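Local structure of tannase (Fusobacterium nucleatum subsp. nucleatum ATCC 25586, 6YQ4) at residues Asn266-Leu271 with Ser352-Asp357. The protein is a magnesium-binding tannase that acts against gallotannins, probably as a serine hydrolase of the alpha/beta-hydrolase type. Residues are numbered along the deposited sequence; the frame is centred on the assembly and turned at random.
Sequences NKLKTL and SPPAFD
Leu268 of helix 259-279 lays one methyl, CD1, over the ring of Pro354 and brushes CB of Pro353 in the loop between helices 340-344 and 364-368. CD1 sits over the face of the Pro354 ring, displaced towards its CA-CB side, 3.9 Å from Pro354 CB and 4.0 Å from Pro354 CA. Pro353 is met more lightly, with Leu268 CD1 4.3 Å from Pro353 CB. The side chains of Leu268 and Pro354 cross at about a right angle, in keeping with a methyl that comes down onto the ring face. Two torsions bring it there: CG of Leu268 stands anti to the carbonyl carbon (chi1 -80°), and chi2 of 168° extends CD1 towards the loop. The peptide bond before Pro354 is cis and bends the chain, consistent with one methyl touching both prolines. The backbones stay apart, with 7.9 Å between Leu268 CA and Pro354 CA, and the leucine side chain bridges that gap; 84 Å² is buried. All three touching residues are buried: Glu220 of helix 212-223 touches Leu268 and Pro353, and Phe382 of helix 381-394 lies against Leu268 and Pro354. One turn back on helix 259-279, Ile264 touches Pro354 and Ser265 touches Pro353. The contact thus joins helix 259-279 to this loop, with helices 212-223 and 381-394 packed around it, away from the magnesium site.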
loop_
_atom_site.group_PDB
_atom_site.type_symbol
_atom_site.label_atom_id
_atom_site.label_comp_id
_atom_site.label_asym_id
_atom_site.label_seq_id
_atom_site.Cartn_x
_atom_site.Cartn_y
_atom_site.Cartn_z
ATOM N N ASN A 266 -3.764 0.266 26.600
ATOM C CA ASN A 266 -4.016 1.519 27.315
ATOM C C ASN A 266 -2.903 2.535 27.055
ATOM O O ASN A 266 -3.169 3.691 26.698
ATOM C CB ASN A 266 -4.154 1.264 28.821
ATOM C CG ASN A 266 -5.419 0.490 29.175
ATOM O OD1 ASN A 266 -6.286 0.274 28.328
ATOM N ND2 ASN A 266 -5.538 0.087 30.428
ATOM N N LYS A 267 -1.647 2.114 27.212
ATOM C CA LYS A 267 -0.533 3.045 27.070
ATOM C C LYS A 267 -0.381 3.513 25.630
ATOM O O LYS A 267 -0.144 4.703 25.386
ATOM C CB LYS A 267 0.752 2.390 27.581
ATOM C CG LYS A 267 1.949 3.320 27.845
ATOM C CD LYS A 267 1.623 4.541 28.717
ATOM C CE LYS A 267 1.577 4.217 30.205
ATOM N NZ LYS A 267 1.001 5.365 30.980
ATOM N N LEU A 268 -0.543 2.605 24.661
ATOM C CA LEU A 268 -0.412 2.988 23.256
ATOM C C LEU A 268 -1.467 4.006 22.838
ATOM O O LEU A 268 -1.171 4.925 22.061
ATOM C CB LEU A 268 -0.511 1.762 22.362
ATOM C CG LEU A 268 0.763 0.939 22.253
ATOM C CD1 LEU A 268 0.498 -0.427 21.591
ATOM C CD2 LEU A 268 1.807 1.742 21.524
ATOM N N LYS A 269 -2.709 3.839 23.311
ATOM C CA LYS A 269 -3.761 4.802 22.983
ATOM C C LYS A 269 -3.372 6.196 23.434
ATOM O O LYS A 269 -3.433 7.155 22.660
ATOM C CB LYS A 269 -5.081 4.404 23.632
ATOM C CG LYS A 269 -6.207 5.350 23.245
ATOM C CD LYS A 269 -7.449 5.150 24.075
ATOM C CE LYS A 269 -8.645 5.842 23.446
ATOM N NZ LYS A 269 -9.919 5.719 24.253
ATOM N N THR A 270 -2.967 6.313 24.696
ATOM C CA THR A 270 -2.447 7.519 25.324
ATOM C C THR A 270 -1.478 8.303 24.442
ATOM O O THR A 270 -1.437 9.533 24.524
ATOM C CB THR A 270 -1.791 7.106 26.645
ATOM O OG1 THR A 270 -2.806 6.948 27.638
ATOM C CG2 THR A 270 -0.780 8.101 27.125
ATOM N N LEU A 271 -0.728 7.604 23.573
ATOM C CA LEU A 271 0.348 8.189 22.772
ATOM C C LEU A 271 -0.098 8.745 21.416
ATOM O O LEU A 271 0.648 9.523 20.808
ATOM C CB LEU A 271 1.438 7.144 22.532
ATOM C CG LEU A 271 2.572 7.064 23.566
ATOM C CD1 LEU A 271 2.052 6.910 24.981
ATOM C CD2 LEU A 271 3.486 5.925 23.221
ATOM N N SER A 352 -3.338 -8.000 17.728
ATOM C CA SER A 352 -3.111 -7.800 19.149
ATOM C C SER A 352 -2.003 -6.777 19.384
ATOM O O SER A 352 -1.050 -6.701 18.605
ATOM C CB SER A 352 -2.742 -9.121 19.828
ATOM O OG SER A 352 -3.667 -10.122 19.458
ATOM N N PRO A 353 -2.081 -6.016 20.474
ATOM C CA PRO A 353 -1.158 -4.894 20.674
ATOM C C PRO A 353 0.185 -5.357 21.208
ATOM O O PRO A 353 0.242 -6.178 22.132
ATOM C CB PRO A 353 -1.892 -4.028 21.712
ATOM C CG PRO A 353 -2.647 -5.030 22.538
ATOM C CD PRO A 353 -2.973 -6.209 21.636
ATOM N N PRO A 354 1.301 -4.792 20.712
ATOM C CA PRO A 354 1.361 -3.786 19.637
ATOM C C PRO A 354 1.255 -4.419 18.246
ATOM O O PRO A 354 2.033 -5.291 17.901
ATOM C CB PRO A 354 2.741 -3.119 19.837
ATOM C CG PRO A 354 3.195 -3.553 21.210
ATOM C CD PRO A 354 2.580 -4.896 21.439
ATOM N N ALA A 355 0.308 -3.930 17.451
ATOM C CA ALA A 355 -0.099 -4.609 16.224
ATOM C C ALA A 355 1.013 -4.694 15.170
ATOM O O ALA A 355 1.011 -5.624 14.357
ATOM C CB ALA A 355 -1.325 -3.894 15.642
ATOM N N PHE A 356 1.936 -3.732 15.131
ATOM C CA PHE A 356 2.992 -3.696 14.121
ATOM C C PHE A 356 4.384 -3.910 14.704
ATOM O O PHE A 356 5.124 -4.776 14.215
ATOM C CB PHE A 356 2.925 -2.373 13.331
ATOM C CG PHE A 356 1.638 -2.207 12.576
ATOM C CD1 PHE A 356 0.512 -1.690 13.210
ATOM C CD2 PHE A 356 1.529 -2.628 11.266
ATOM C CE1 PHE A 356 -0.683 -1.586 12.556
ATOM C CE2 PHE A 356 0.326 -2.513 10.597
ATOM C CZ PHE A 356 -0.783 -1.984 11.243
ATOM N N ASP A 357 4.778 -3.170 15.750
ATOM C CA ASP A 357 6.069 -3.417 16.405
ATOM C C ASP A 357 5.858 -4.295 17.645
ATOM O O ASP A 357 5.768 -3.795 18.779
ATOM C CB ASP A 357 6.777 -2.114 16.757
ATOM C CG ASP A 357 8.243 -2.343 17.106
ATOM O OD1 ASP A 357 8.636 -3.536 17.072
ATOM O OD2 ASP A 357 8.997 -1.367 17.391
#